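Local structure of molybdopterin converting factor, subunit 1 (MoaD) (Helicobacter pylori, 3RPF) at residues G41-A46 with I65-P70. The protein is the small ubiquitin-like subunit of molybdopterin synthase, probably carrying sulfur on its C-terminal tail for molybdenum cofactor synthesis. Residues are numbered along the deposited sequence; the frame is centred on the assembly and turned at random.
Sequences GVCAIA and ISLLPP
Ala-44 and Leu-68 form one antiparallel hydrogen-bonded pair and Ala-46 and Ser-66 the next, with Ile-45 and Leu-67 as the non-hydrogen-bonded pair between them. The bond from Ser-66 N to Ala-46 O is 2.8 Å long. At the other end Ala-44 N reaches Leu-68 O at 2.9 Å, where the strand of 41-46 begins and that of 65-70 ends.

Ile-45 carries the greasy face by dividing its two branches. CG2, anti to the backbone N, meets Ile-65 CG2 at 3.6 Å, the two side chains crossing obliquely. In the conformer described here CG1 stands beside the backbone N (chi1 -44°), and its CD1 runs on to Leu-67 CG at 3.8 Å, these two side chains lying alongside each other and pointing the same way; a second conformer of Ile-45 is deposited, so the CD1 contact is less certain. Beyond them, Cys-43 CB comes within 4.3 Å of Leu-67 CD2, while its SG sits against the Pro-69 ring. Leu-67 also packs on Val-5 and Phe-7 of the adjacent strand.

On the other face the side chains are small except for Leu-68, whose CD1 lies 4.3 Å from Ala-46 CB. Leu-141 of the neighbouring catalytic subunit packs on Ala-44 and Leu-68. Ser-66 OG shares a water with Ala-46 O and is hydrogen-bonded to Arg-6.

Past the strands, Val-42 CG2 meets Pro-70 CD at 3.8 Å, the two side chains crossing at about a right angle, and a water donates to both Val-42 O and Leu-68 O.

This is the central antiparallel pair of a ubiquitin-like sheet: one face turned to the subunit's own core, the other meeting the catalytic subunit. With no amide hydrogen to give, Pro-69 and Pro-70 cannot prolong the pairing as donors. Their carbonyls instead accept hydrogen bonds from Trp-122 NE1 and Tyr-133 OH of the catalytic subunit, consistent with a tail handed over to that partner.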
ATOM      1  N   GLY D  41      31.578   4.455  16.810  1.00 51.55           N
ATOM      2  CA  GLY D  41      31.680   3.391  15.824  1.00 59.43           C
ATOM      3  C   GLY D  41      30.461   3.253  14.929  1.00 64.27           C
ATOM      4  O   GLY D  41      30.577   2.773  13.803  1.00 72.64           O
ATOM      5  N   VAL D  42      29.297   3.676  15.417  1.00 62.52           N
ATOM      6  CA  VAL D  42      28.029   3.423  14.713  1.00 61.17           C
ATOM      7  C   VAL D  42      27.274   4.693  14.299  1.00 61.27           C
ATOM      8  O   VAL D  42      26.269   4.617  13.590  1.00 62.59           O
ATOM      9  CB  VAL D  42      27.081   2.562  15.568  1.00 60.29           C
ATOM     10  CG1 VAL D  42      27.752   1.251  15.954  1.00 63.71           C
ATOM     11  CG2 VAL D  42      26.651   3.333  16.811  1.00 58.74           C
ATOM     12  N   CYS D  43      27.759   5.852  14.744  1.00 60.82           N
ATOM     13  CA  CYS D  43      27.105   7.131  14.463  1.00 54.98           C
ATOM     14  C   CYS D  43      27.503   7.743  13.115  1.00 55.34           C
ATOM     15  O   CYS D  43      28.687   7.806  12.778  1.00 52.67           O
ATOM     16  CB  CYS D  43      27.416   8.143  15.575  1.00 50.52           C
ATOM     17  SG  CYS D  43      26.414   7.967  17.073  1.00 57.80           S
ATOM     18  N   ALA D  44      26.506   8.197  12.357  1.00 48.94           N
ATOM     19  CA  ALA D  44      26.739   9.024  11.171  1.00 45.08           C
ATOM     20  C   ALA D  44      26.769  10.486  11.610  1.00 50.97           C
ATOM     21  O   ALA D  44      26.342  10.802  12.727  1.00 55.04           O
ATOM     22  CB  ALA D  44      25.638   8.801  10.134  1.00 46.61           C
ATOM     23  N   ILE D  45      27.266  11.382  10.758  1.00 50.31           N
ATOM     24  CA  ILE D  45      27.429  12.791  11.134  0.67 48.95           C
ATOM     25  C   ILE D  45      26.803  13.756  10.123  1.00 52.86           C
ATOM     26  O   ILE D  45      27.011  13.613   8.910  1.00 53.08           O
ATOM     27  CB  ILE D  45      28.926  13.188  11.283  0.67 54.88           C
ATOM     28  CG1 ILE D  45      29.733  12.122  12.041  0.67 51.95           C
ATOM     29  CG2 ILE D  45      29.056  14.548  11.963  0.67 55.42           C
ATOM     30  CD1 ILE D  45      29.386  11.983  13.505  0.67 43.96           C
ATOM     31  N   ALA D  46      26.065  14.743  10.623  1.00 46.79           N
ATOM     32  CA  ALA D  46      25.528  15.806   9.791  1.00 52.93           C
ATOM     33  C   ALA D  46      26.227  17.117  10.128  1.00 59.65           C
ATOM     34  O   ALA D  46      26.308  17.512  11.297  1.00 58.08           O
ATOM     35  CB  ALA D  46      24.030  15.942   9.999  1.00 53.72           C
ATOM     36  N   ILE D  65      27.623  20.472  14.435  1.00 57.35           N
ATOM     37  CA  ILE D  65      27.911  19.099  14.050  1.00 58.19           C
ATOM     38  C   ILE D  65      27.056  18.113  14.833  1.00 53.48           C
ATOM     39  O   ILE D  65      27.121  18.084  16.062  1.00 50.40           O
ATOM     40  CB  ILE D  65      29.397  18.804  14.262  1.00 63.24           C
ATOM     41  CG1 ILE D  65      30.212  19.584  13.219  1.00 68.10           C
ATOM     42  CG2 ILE D  65      29.642  17.299  14.229  1.00 62.32           C
ATOM     43  CD1 ILE D  65      31.704  19.367  13.261  1.00 73.32           C
ATOM     44  N   SER D  66      26.271  17.302  14.124  1.00 50.91           N
ATOM     45  CA  SER D  66      25.294  16.418  14.764  1.00 51.24           C
ATOM     46  C   SER D  66      25.582  14.920  14.613  1.00 50.68           C
ATOM     47  O   SER D  66      25.800  14.421  13.506  1.00 49.52           O
ATOM     48  CB  SER D  66      23.882  16.727  14.248  1.00 45.27           C
ATOM     49  OG  SER D  66      23.546  18.077  14.513  1.00 51.27           O
ATOM     50  N   LEU D  67      25.569  14.218  15.745  1.00 46.69           N
ATOM     51  CA  LEU D  67      25.813  12.778  15.795  1.00 46.59           C
ATOM     52  C   LEU D  67      24.495  12.008  15.744  1.00 49.98           C
ATOM     53  O   LEU D  67      23.595  12.249  16.558  1.00 45.73           O
ATOM     54  CB  LEU D  67      26.586  12.398  17.060  1.00 48.83           C
ATOM     55  CG  LEU D  67      28.111  12.559  17.059  1.00 53.75           C
ATOM     56  CD1 LEU D  67      28.516  13.952  17.531  1.00 56.18           C
ATOM     57  CD2 LEU D  67      28.784  11.487  17.911  1.00 51.40           C
ATOM     58  N   LEU D  68      24.403  11.067  14.804  1.00 42.95           N
ATOM     59  CA  LEU D  68      23.170  10.331  14.538  1.00 38.47           C
ATOM     60  C   LEU D  68      23.379   8.823  14.675  1.00 42.74           C
ATOM     61  O   LEU D  68      23.996   8.194  13.812  1.00 47.42           O
ATOM     62  CB  LEU D  68      22.666  10.650  13.125  1.00 39.91           C
ATOM     63  CG  LEU D  68      22.692  12.126  12.726  1.00 48.98           C
ATOM     64  CD1 LEU D  68      22.080  12.331  11.352  1.00 51.45           C
ATOM     65  CD2 LEU D  68      21.965  12.966  13.755  1.00 51.81           C
ATOM     66  N   PRO D  69      22.868   8.239  15.770  1.00 40.30           N
ATOM     67  CA  PRO D  69      22.921   6.799  16.038  1.00 41.57           C
ATOM     68  C   PRO D  69      21.987   6.056  15.085  1.00 38.44           C
ATOM     69  O   PRO D  69      21.151   6.695  14.448  1.00 33.16           O
ATOM     70  CB  PRO D  69      22.378   6.691  17.469  1.00 46.38           C
ATOM     71  CG  PRO D  69      22.399   8.084  18.022  1.00 45.34           C
ATOM     72  CD  PRO D  69      22.198   8.976  16.853  1.00 43.89           C
ATOM     73  N   PRO D  70      22.120   4.724  14.989  1.00 38.18           N
ATOM     74  CA  PRO D  70      21.230   3.956  14.105  1.00 36.65           C
ATOM     75  C   PRO D  70      19.741   4.268  14.362  1.00 36.97           C
ATOM     76  O   PRO D  70      19.333   4.416  15.519  1.00 38.38           O
ATOM     77  CB  PRO D  70      21.548   2.504  14.466  1.00 40.56           C
ATOM     78  CG  PRO D  70      22.964   2.549  14.985  1.00 42.90           C
ATOM     79  CD  PRO D  70      23.110   3.874  15.678  1.00 35.19           C
TER
HETATM   80  O   HOH W   1      23.626   5.704  12.370  1.00 38.31           O
HETATM   81  O   HOH W   2      24.191  19.588  12.301  1.00 36.00           O